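Local coordinates for protein alcohol dehydrogenase (Aeropyrum pernix, PDB 1H2B) that probably catalyses the NAD+-dependent oxidation of alcohols, as a zinc-containing dehydrogenase that binds zinc and a nicotinamide cofactor, at residues B[16-21]-B[31-36]; B[43-48]-B[85-90]; B[160-165]-B[329-334]; B[183-188]-B[254-259]. All blocks are in the same frame, centred on the assembly; numbering follows the deposited sequence.

Interaction 1 of 4, residues B[16-21]-B[31-36]; sequences LKAARL and EDVDYP
K17 and D32 form the salt bridge of this beta hairpin: K17 NZ sits between the two carboxylate oxygens, 3.0 Å from D32 OD1 and as near to OD2, although each contact is weak as a hydrogen bond. They are a non-hydrogen-bonded antiparallel pair with side chains on one face of the sheet, and a kink in the lysine chain (chi2 -59°) lets its CD and CE run past OD1. Next along, A18 and E31 are the hydrogen-bonded pair, with A18 N 2.8 Å from E31 O and E31 N giving its hydrogen to A18 O in return. V33 N adds a bond of 2.8 Å to L16 O.

On the side of A18, charge is met through water. R20 NH1 and E31 OE2 stay 4.4 Å apart, their flat groups turned 66° against each other; a water at the guanidinium edge, in its plane, accepts from NH1 and donates to OE2, which also bonds H22. R20 NE goes to T76 and NH2 to D134, which fixes the group's rotation. V33 CG1 lies over one guanidinium face and presses on R20 CD at 3.2 Å, while V33 CG2 rests 3.7 Å from A18 CB. With an alanine at R20, D134 would probably lose its ionic mate and V33 the flat surface it covers. Farther out, the L16 side chain crosses that of Y35 at about a right angle, its CD2 3.9 Å from Y35 CB.

The chemistry thus splits by face: a direct, exposed ion pair on one, and on the other a relayed network that ties the hairpin to T76 of the neighbouring strand 75-76 and to D134.

Interaction 2 of 4, residues B[43-48]-B[85-90]; sequences DVIVRI and IEEVAE
V44 and I85 meet through their torsions: V44 CG1 stands opposite the backbone N (chi1 173°), and the bent I85 chain (chi2 -68°) swings CD1 across it at about a right angle, 3.6 Å away. In E87, CG sits between the backbone N and the carbonyl carbon and the chain then extends, so it runs alongside I45, with OE1 3.8 Å from I45 CD1; that oxygen is probably hydrogen-bonded to the Y35 hydroxyl. V44 and V88 likewise lie side by side, pointing the same way.

The backbones pair antiparallel, A89 N reaching D43 O at 2.9 Å and I45 N bonding E87 O almost straight (172°). The register then slips by one. I45 O takes E86 N at 2.7 Å and, weakly, E87 N at 3.3 Å, which is a classic beta bulge. E86 CB comes 3.3 Å from that same I45 O. One water gathers the polar atoms beyond the bulge, accepting from R47 NE and donating to I85 O and E86 OE1, and so links an arginine and a glutamate that make no direct salt bridge. E86 OE2 has K97 as its ionic partner.

The pair belongs to the GroES-like part of the fold. Strand 140-143 lies along the other edge of strand 44-52, where D43 and V44 form a second classic bulge against T143, while strand 100-103 flanks strand 81-88 and its V101 takes the side chains of both V46 and I85.

Interaction 3 of 4, residues B[160-165]-B[329-334]; sequences LVEMAP and VEVDIH
P165 and V329 make the tight apolar contact here: with V329 CG1 turned opposite the backbone N (chi1 -169°), that methyl lies 3.6 Å from P165 CB and close to CG of the same ring. V331 has the other arrangement. Its CG1 lies opposite the carbonyl carbon (chi1 -59°), and its two methyls divide the work: CG1 approaches P165 CG at 4.1 Å and E162 O at 4.0 Å, while CG2 meets E162 CG at 3.6 Å. The extended glutamate crosses V331 at about a right angle, offering its aliphatic part and carrying the carboxylate onward to a long, weak ion pair with R328. Farther along the strand, the drawn-out I333 chain reaches V161 CG1 with its CD1 at 4.3 Å, a looser touch reinforced by I358, against which both residues pack.

V331 and I333 of the strand, and V329 in the chain just before it, all point toward the segment 160-165. D332 and H334 stand off from it: H334 NE2 makes a weak hydrogen bond to D332 OD2, which also has a salt bridge to R345. This pair belongs to a further zinc site of the protein, unoccupied in this chain.

Polar joining across the contact falls to one water, which donates to E162 O at 2.8 Å and accepts from V329 N. P165 also touches R354, an NAD-binding residue, and V356 on strand 354-358. The chemistry implies a mainly apolar union of valine methyls, the proline ring and the aliphatic part of E162, in which a single water bridges the backbone carbonyl and amide.

Interaction 4 of 4, residues B[183-188]-B[254-259]; sequences TLYPGA and GVNVAM
N256 and Y185 meet at one end of the Rossmann-type parallel sheet, where the loop entering strand 189-193 passes the start of its neighbour, strand 255-260. A type II turn from Y185 to A188 shapes that loop; at G187 a CB would jam against the preceding carbonyl O.

Among direct polar contacts, N256 ND2 donates weakly to Y185 OH, 3.0 Å away and well off straight (133°), the amide and ring planes being nearly perpendicular at 86°. N256 OD1 accepts from Y189 N, which fixes the sense of the amide. Without the amide, as with an alanine at N256, Y189 N would probably lose its acceptor and the Y185 hydroxyl a donor.

Two waters extend the link. One accepts from ND2 and donates to T183 O; the other donates to N256 O at 2.7 Å and bonds T183 OG1, which is also held by R280.

The apolar contacts lie beside these. L184 CD2 packs on V257 CG2 at 3.8 Å and at a similar distance on N256 CB, and V257 also rests on A180 of helix 166-181. On its outer side the turn meets the second subunit, Y185 packing on E317 and P186 on Y174 of that chain. Within the turn, A188 CB sits 3.6 Å above the centre of the Y185 ring, while across the contact A188 CA lies 3.3 Å from N256 OD1.

How the interactions relate
Interactions 1 and 2 follow one another along the chain, their centres about 17 Å apart, and touch directly: Y35 OH of the first probably hydrogen-bonds E87 OE1 of the second at 2.7 Å, and P36 O packs on I45 CD1. Interactions 2 and 3 reach the same mixed sheet, but their nearest atoms are about 7 Å apart. Interaction 3 comes near cofactor and metal, the P165 side chain lying about 9 Å from bound NAD and from a zinc ion. The chain between its segments includes interaction 4, whose centre lies about 30 Å from that of interaction 3, opposite interactions 1 and 2 across the chain's centre; its V257 side chain is about 9 Å from that of NAD-binding V284.

Interaction 1 of 4, residues B[16-21]-B[31-36]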
# COMPACT_ATOMS: atom_id res chain seq x y z
N LEU B 16 -19.03 38.71 21.80
CA LEU B 16 -20.28 38.55 20.99
C LEU B 16 -20.27 39.36 19.68
O LEU B 16 -21.31 39.51 19.05
CB LEU B 16 -21.53 38.86 21.82
CG LEU B 16 -21.54 38.68 23.36
CD1 LEU B 16 -22.81 39.30 23.96
CD2 LEU B 16 -21.39 37.22 23.82
N LYS B 17 -19.11 39.87 19.27
CA LYS B 17 -18.93 40.33 17.88
C LYS B 17 -18.70 39.12 16.97
O LYS B 17 -18.00 38.17 17.37
CB LYS B 17 -17.73 41.27 17.76
CG LYS B 17 -18.03 42.71 18.23
CD LYS B 17 -19.18 43.35 17.44
CE LYS B 17 -19.46 44.78 17.91
NZ LYS B 17 -20.88 45.18 17.68
N ALA B 18 -19.26 39.17 15.76
CA ALA B 18 -19.01 38.11 14.76
C ALA B 18 -19.05 38.66 13.32
O ALA B 18 -19.75 39.61 13.05
CB ALA B 18 -20.03 37.00 14.92
N ALA B 19 -18.33 38.01 12.39
CA ALA B 19 -18.41 38.37 10.97
C ALA B 19 -19.31 37.37 10.26
O ALA B 19 -18.99 36.16 10.19
CB ALA B 19 -17.01 38.39 10.35
N ARG B 20 -20.46 37.84 9.76
CA ARG B 20 -21.50 36.93 9.28
C ARG B 20 -21.92 37.16 7.86
O ARG B 20 -22.00 38.30 7.41
CB ARG B 20 -22.73 36.96 10.17
CG ARG B 20 -22.37 36.99 11.64
CD ARG B 20 -23.56 36.76 12.51
NE ARG B 20 -23.82 35.33 12.71
CZ ARG B 20 -25.00 34.84 13.06
NH1 ARG B 20 -26.07 35.64 13.23
NH2 ARG B 20 -25.11 33.55 13.25
N LEU B 21 -22.15 36.06 7.17
CA LEU B 21 -22.66 36.05 5.81
C LEU B 21 -24.18 36.12 5.87
O LEU B 21 -24.81 35.18 6.33
CB LEU B 21 -22.22 34.77 5.09
CG LEU B 21 -22.42 34.66 3.57
CD1 LEU B 21 -21.61 33.49 3.08
CD2 LEU B 21 -23.88 34.47 3.17
N GLU B 31 -21.15 42.19 13.39
CA GLU B 31 -22.31 42.51 14.23
C GLU B 31 -22.31 41.69 15.50
O GLU B 31 -21.53 40.76 15.63
CB GLU B 31 -23.60 42.23 13.47
CG GLU B 31 -23.79 40.80 13.01
CD GLU B 31 -24.72 40.69 11.84
OE1 GLU B 31 -25.16 41.74 11.33
OE2 GLU B 31 -25.02 39.55 11.42
N ASP B 32 -23.18 42.05 16.44
CA ASP B 32 -23.35 41.21 17.62
C ASP B 32 -24.20 39.97 17.37
O ASP B 32 -25.13 39.97 16.57
CB ASP B 32 -23.93 42.01 18.79
CG ASP B 32 -23.13 43.26 19.08
OD1 ASP B 32 -21.97 43.14 19.56
OD2 ASP B 32 -23.58 44.42 18.87
N VAL B 33 -23.86 38.88 18.07
CA VAL B 33 -24.62 37.64 17.99
C VAL B 33 -24.65 37.13 19.43
O VAL B 33 -23.88 37.58 20.25
CB VAL B 33 -23.96 36.65 17.04
CG1 VAL B 33 -23.83 37.26 15.67
CG2 VAL B 33 -22.62 36.38 17.48
N ASP B 34 -25.57 36.22 19.77
CA ASP B 34 -25.57 35.70 21.13
C ASP B 34 -24.41 34.70 21.32
O ASP B 34 -23.92 34.08 20.35
CB ASP B 34 -26.91 35.00 21.43
CG ASP B 34 -28.07 35.97 21.51
OD1 ASP B 34 -27.84 37.18 21.48
OD2 ASP B 34 -29.24 35.57 21.56
N TYR B 35 -23.99 34.56 22.57
CA TYR B 35 -22.97 33.59 22.96
C TYR B 35 -23.42 32.19 22.53
O TYR B 35 -24.62 31.87 22.55
CB TYR B 35 -22.80 33.68 24.48
CG TYR B 35 -21.80 32.75 25.10
CD1 TYR B 35 -20.46 33.06 25.07
CD2 TYR B 35 -22.22 31.60 25.75
CE1 TYR B 35 -19.53 32.24 25.67
CE2 TYR B 35 -21.30 30.76 26.36
CZ TYR B 35 -19.95 31.11 26.32
OH TYR B 35 -18.97 30.31 26.90
N PRO B 36 -22.49 31.34 22.08
CA PRO B 36 -22.90 30.01 21.59
C PRO B 36 -23.57 29.11 22.63
O PRO B 36 -23.28 29.24 23.83
CB PRO B 36 -21.54 29.35 21.12
CG PRO B 36 -20.58 30.50 21.00
CD PRO B 36 -21.03 31.57 22.01
O HOH W 1 -26.89 38.22 12.83

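Interaction 2 of 4, residues B[43-48]-B[85-90]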
# COMPACT_ATOMS: atom_id res chain seq x y z
N ASP B 43 -20.11 20.29 22.75
CA ASP B 43 -19.83 20.19 24.18
C ASP B 43 -18.56 20.97 24.57
O ASP B 43 -18.06 20.84 25.69
CB ASP B 43 -19.75 18.72 24.59
CG ASP B 43 -18.73 17.94 23.80
OD1 ASP B 43 -17.94 18.57 23.04
OD2 ASP B 43 -18.67 16.70 23.86
N VAL B 44 -18.07 21.82 23.67
CA VAL B 44 -16.94 22.70 23.98
C VAL B 44 -17.19 24.08 23.40
O VAL B 44 -17.62 24.19 22.28
CB VAL B 44 -15.59 22.19 23.37
CG1 VAL B 44 -14.47 23.22 23.56
CG2 VAL B 44 -15.20 20.86 23.98
N ILE B 45 -16.95 25.11 24.20
CA ILE B 45 -16.88 26.47 23.65
C ILE B 45 -15.45 27.01 23.80
O ILE B 45 -14.83 26.91 24.86
CB ILE B 45 -17.91 27.43 24.31
CG1 ILE B 45 -19.32 26.97 23.94
CG2 ILE B 45 -17.66 28.90 23.83
CD1 ILE B 45 -20.41 27.61 24.80
N VAL B 46 -14.93 27.58 22.70
CA VAL B 46 -13.59 28.13 22.66
C VAL B 46 -13.66 29.63 22.53
O VAL B 46 -14.49 30.15 21.78
CB VAL B 46 -12.83 27.53 21.43
CG1 VAL B 46 -11.51 28.20 21.21
CG2 VAL B 46 -12.67 26.03 21.61
N ARG B 47 -12.81 30.30 23.29
CA ARG B 47 -12.46 31.71 23.08
C ARG B 47 -11.41 31.77 21.97
O ARG B 47 -10.26 31.30 22.14
CB ARG B 47 -11.97 32.34 24.39
CG ARG B 47 -11.48 33.77 24.24
CD ARG B 47 -11.07 34.42 25.57
NE ARG B 47 -10.05 33.70 26.34
CZ ARG B 47 -8.74 33.95 26.30
NH1 ARG B 47 -8.26 34.88 25.47
NH2 ARG B 47 -7.89 33.25 27.08
N ILE B 48 -11.82 32.30 20.81
CA ILE B 48 -10.92 32.35 19.66
C ILE B 48 -9.74 33.25 19.91
O ILE B 48 -9.89 34.39 20.38
CB ILE B 48 -11.73 32.83 18.46
CG1 ILE B 48 -12.85 31.83 18.14
CG2 ILE B 48 -10.79 33.12 17.21
CD1 ILE B 48 -12.35 30.46 17.47
N ILE B 85 -9.82 27.08 25.61
CA ILE B 85 -11.10 26.56 26.09
C ILE B 85 -11.75 27.66 26.92
O ILE B 85 -11.07 28.30 27.74
CB ILE B 85 -10.90 25.28 26.94
CG1 ILE B 85 -10.32 24.11 26.10
CG2 ILE B 85 -12.21 24.86 27.62
CD1 ILE B 85 -11.24 23.52 25.05
N GLU B 86 -13.06 27.83 26.72
CA GLU B 86 -13.83 28.73 27.59
C GLU B 86 -14.61 27.88 28.60
O GLU B 86 -14.49 28.10 29.83
CB GLU B 86 -14.73 29.65 26.78
CG GLU B 86 -15.63 30.46 27.74
CD GLU B 86 -14.85 31.46 28.58
OE1 GLU B 86 -13.76 31.95 28.17
OE2 GLU B 86 -15.36 31.75 29.69
N GLU B 87 -15.41 26.94 28.11
CA GLU B 87 -16.11 25.98 28.98
C GLU B 87 -16.41 24.71 28.26
O GLU B 87 -16.32 24.64 27.03
CB GLU B 87 -17.41 26.61 29.50
CG GLU B 87 -18.43 26.90 28.39
CD GLU B 87 -19.71 27.46 28.97
OE1 GLU B 87 -20.14 28.51 28.51
OE2 GLU B 87 -20.29 26.81 29.86
N VAL B 88 -16.77 23.68 29.03
CA VAL B 88 -17.10 22.38 28.47
C VAL B 88 -18.31 21.79 29.16
O VAL B 88 -18.62 22.12 30.35
CB VAL B 88 -15.91 21.37 28.55
CG1 VAL B 88 -14.62 21.92 27.86
CG2 VAL B 88 -15.61 20.98 30.01
N ALA B 89 -18.98 20.89 28.45
CA ALA B 89 -20.19 20.24 28.93
C ALA B 89 -19.84 19.01 29.68
O ALA B 89 -18.66 18.66 29.76
CB ALA B 89 -21.10 19.87 27.76
N GLU B 90 -20.85 18.30 30.21
CA GLU B 90 -20.60 17.07 30.96
C GLU B 90 -19.84 16.02 30.17
O GLU B 90 -19.95 15.95 28.92
CB GLU B 90 -21.91 16.44 31.47
CG GLU B 90 -22.75 15.79 30.39
CD GLU B 90 -24.09 15.33 30.93
OE1 GLU B 90 -24.12 14.61 31.93
OE2 GLU B 90 -25.11 15.69 30.34
O HOH W 2 -11.09 31.22 27.76

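Interaction 3 of 4, residues B[160-165]-B[329-334]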
# COMPACT_ATOMS: atom_id res chain seq x y z
N LEU B 160 0.70 30.58 19.36
CA LEU B 160 -0.63 29.95 19.15
C LEU B 160 -1.28 30.48 17.87
O LEU B 160 -1.79 29.72 17.02
CB LEU B 160 -1.56 30.17 20.37
CG LEU B 160 -2.99 29.62 20.24
CD1 LEU B 160 -2.94 28.11 20.17
CD2 LEU B 160 -3.78 30.01 21.46
N VAL B 161 -1.27 31.80 17.73
CA VAL B 161 -1.91 32.44 16.59
C VAL B 161 -1.23 32.04 15.27
O VAL B 161 -1.91 31.80 14.25
CB VAL B 161 -1.83 33.99 16.77
CG1 VAL B 161 -2.21 34.74 15.47
CG2 VAL B 161 -2.75 34.40 17.93
N GLU B 162 0.10 31.93 15.29
CA GLU B 162 0.87 31.50 14.14
C GLU B 162 0.55 30.06 13.71
O GLU B 162 0.78 29.70 12.58
CB GLU B 162 2.37 31.67 14.44
CG GLU B 162 2.85 33.10 14.21
CD GLU B 162 4.36 33.24 14.29
OE1 GLU B 162 5.10 32.22 14.07
OE2 GLU B 162 4.82 34.38 14.56
N MET B 163 0.01 29.27 14.62
CA MET B 163 -0.40 27.91 14.31
C MET B 163 -1.79 27.83 13.71
O MET B 163 -2.20 26.74 13.30
CB MET B 163 -0.35 27.06 15.58
CG MET B 163 1.12 26.84 16.06
SD MET B 163 1.18 25.71 17.51
CE MET B 163 1.01 24.08 16.72
N ALA B 164 -2.55 28.93 13.71
CA ALA B 164 -3.94 28.85 13.29
C ALA B 164 -4.10 28.17 11.91
O ALA B 164 -4.96 27.30 11.75
CB ALA B 164 -4.64 30.24 13.24
N PRO B 165 -3.29 28.58 10.92
CA PRO B 165 -3.50 27.99 9.59
C PRO B 165 -3.27 26.50 9.52
O PRO B 165 -3.75 25.93 8.53
CB PRO B 165 -2.51 28.76 8.71
CG PRO B 165 -2.49 30.11 9.41
CD PRO B 165 -2.29 29.67 10.85
N VAL B 329 4.22 28.57 9.37
CA VAL B 329 3.32 29.27 8.47
C VAL B 329 3.74 30.73 8.40
O VAL B 329 4.07 31.33 9.42
CB VAL B 329 1.83 29.15 8.90
CG1 VAL B 329 0.90 29.65 7.82
CG2 VAL B 329 1.48 27.68 9.20
N GLU B 330 3.77 31.26 7.19
CA GLU B 330 3.93 32.67 6.93
C GLU B 330 2.58 33.37 7.17
O GLU B 330 1.61 33.15 6.43
CB GLU B 330 4.45 32.85 5.49
CG GLU B 330 4.61 34.31 5.07
CD GLU B 330 5.75 35.01 5.78
OE1 GLU B 330 6.81 34.37 6.02
OE2 GLU B 330 5.56 36.21 6.11
N VAL B 331 2.52 34.18 8.23
CA VAL B 331 1.25 34.77 8.63
C VAL B 331 1.22 36.28 8.51
O VAL B 331 2.20 36.96 8.80
CB VAL B 331 0.76 34.28 10.04
CG1 VAL B 331 0.60 32.75 10.06
CG2 VAL B 331 1.73 34.70 11.13
N ASP B 332 0.07 36.77 8.09
CA ASP B 332 -0.27 38.17 7.98
C ASP B 332 -1.42 38.45 8.99
O ASP B 332 -2.59 38.14 8.74
CB ASP B 332 -0.66 38.40 6.52
CG ASP B 332 -1.06 39.81 6.23
OD1 ASP B 332 -0.52 40.73 6.87
OD2 ASP B 332 -1.96 40.09 5.40
N ILE B 333 -1.08 39.06 10.13
CA ILE B 333 -2.03 39.20 11.24
C ILE B 333 -2.81 40.49 11.13
O ILE B 333 -2.21 41.57 10.95
CB ILE B 333 -1.31 39.16 12.59
CG1 ILE B 333 -0.58 37.82 12.76
CG2 ILE B 333 -2.30 39.36 13.74
CD1 ILE B 333 0.39 37.77 13.89
N HIS B 334 -4.12 40.37 11.24
CA HIS B 334 -5.05 41.49 11.20
C HIS B 334 -6.12 41.35 12.26
O HIS B 334 -6.30 40.28 12.85
CB HIS B 334 -5.66 41.60 9.82
CG HIS B 334 -4.64 41.91 8.77
ND1 HIS B 334 -4.18 43.20 8.55
CD2 HIS B 334 -3.94 41.11 7.94
CE1 HIS B 334 -3.26 43.17 7.60
NE2 HIS B 334 -3.09 41.91 7.22
O HOH W 3 3.13 28.22 12.04

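Interaction 4 of 4, residues B[183-188]-B[254-259]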
# COMPACT_ATOMS: atom_id res chain seq x y z
N THR B 183 4.29 7.88 -4.20
CA THR B 183 4.95 7.55 -5.45
C THR B 183 6.17 8.45 -5.77
O THR B 183 6.60 8.54 -6.92
CB THR B 183 4.00 7.59 -6.63
OG1 THR B 183 3.38 8.89 -6.74
CG2 THR B 183 2.84 6.59 -6.46
N LEU B 184 6.64 9.17 -4.78
CA LEU B 184 7.79 10.05 -5.01
C LEU B 184 9.01 9.25 -4.53
O LEU B 184 8.86 8.28 -3.78
CB LEU B 184 7.62 11.41 -4.28
CG LEU B 184 6.60 12.27 -5.04
CD1 LEU B 184 6.30 13.53 -4.19
CD2 LEU B 184 7.04 12.69 -6.48
N TYR B 185 10.16 9.58 -5.08
CA TYR B 185 11.40 8.84 -4.78
C TYR B 185 12.51 9.80 -5.15
O TYR B 185 12.24 10.80 -5.82
CB TYR B 185 11.43 7.59 -5.64
CG TYR B 185 11.24 7.84 -7.12
CD1 TYR B 185 12.30 8.23 -7.93
CD2 TYR B 185 9.98 7.66 -7.72
CE1 TYR B 185 12.12 8.47 -9.29
CE2 TYR B 185 9.80 7.88 -9.06
CZ TYR B 185 10.88 8.28 -9.85
OH TYR B 185 10.71 8.51 -11.19
N PRO B 186 13.78 9.55 -4.76
CA PRO B 186 14.86 10.45 -5.17
C PRO B 186 15.04 10.58 -6.67
O PRO B 186 15.17 9.56 -7.37
CB PRO B 186 16.14 9.82 -4.52
CG PRO B 186 15.57 8.95 -3.37
CD PRO B 186 14.26 8.42 -3.93
N GLY B 187 15.01 11.80 -7.19
CA GLY B 187 15.06 12.00 -8.63
C GLY B 187 13.68 12.26 -9.25
O GLY B 187 13.60 12.75 -10.40
N ALA B 188 12.62 11.97 -8.50
CA ALA B 188 11.25 12.27 -8.97
C ALA B 188 11.08 13.77 -8.85
O ALA B 188 11.68 14.42 -7.97
CB ALA B 188 10.23 11.60 -8.08
N GLY B 254 8.17 15.36 -17.88
CA GLY B 254 7.10 15.83 -16.99
C GLY B 254 7.34 15.42 -15.54
O GLY B 254 8.36 14.82 -15.18
N VAL B 255 6.36 15.72 -14.69
CA VAL B 255 6.48 15.45 -13.26
C VAL B 255 5.79 14.18 -12.84
O VAL B 255 4.78 13.76 -13.40
CB VAL B 255 5.99 16.64 -12.41
CG1 VAL B 255 6.76 17.94 -12.77
CG2 VAL B 255 4.49 16.88 -12.61
N ASN B 256 6.35 13.58 -11.80
CA ASN B 256 5.75 12.39 -11.21
C ASN B 256 4.45 12.71 -10.47
O ASN B 256 3.50 11.90 -10.44
CB ASN B 256 6.75 11.76 -10.26
CG ASN B 256 8.03 11.38 -10.97
OD1 ASN B 256 8.88 12.20 -11.29
ND2 ASN B 256 8.15 10.08 -11.26
N VAL B 257 4.41 13.88 -9.83
CA VAL B 257 3.20 14.33 -9.11
C VAL B 257 3.07 15.83 -9.36
O VAL B 257 4.06 16.55 -9.32
CB VAL B 257 3.30 14.13 -7.61
CG1 VAL B 257 2.06 14.74 -6.92
CG2 VAL B 257 3.36 12.62 -7.24
N ALA B 258 1.85 16.27 -9.72
CA ALA B 258 1.54 17.71 -9.69
C ALA B 258 0.46 17.92 -8.66
O ALA B 258 -0.38 17.04 -8.47
CB ALA B 258 1.04 18.17 -11.05
N MET B 259 0.49 19.07 -7.99
CA MET B 259 -0.45 19.35 -6.90
C MET B 259 -1.06 20.70 -7.18
O MET B 259 -0.35 21.68 -7.22
CB MET B 259 0.30 19.37 -5.55
CG MET B 259 1.07 18.03 -5.30
SD MET B 259 1.76 18.03 -3.68
CE MET B 259 0.33 17.67 -2.68
O HOH W 4 3.57 9.35 -9.51
O HOH W 5 6.22 8.34 -9.93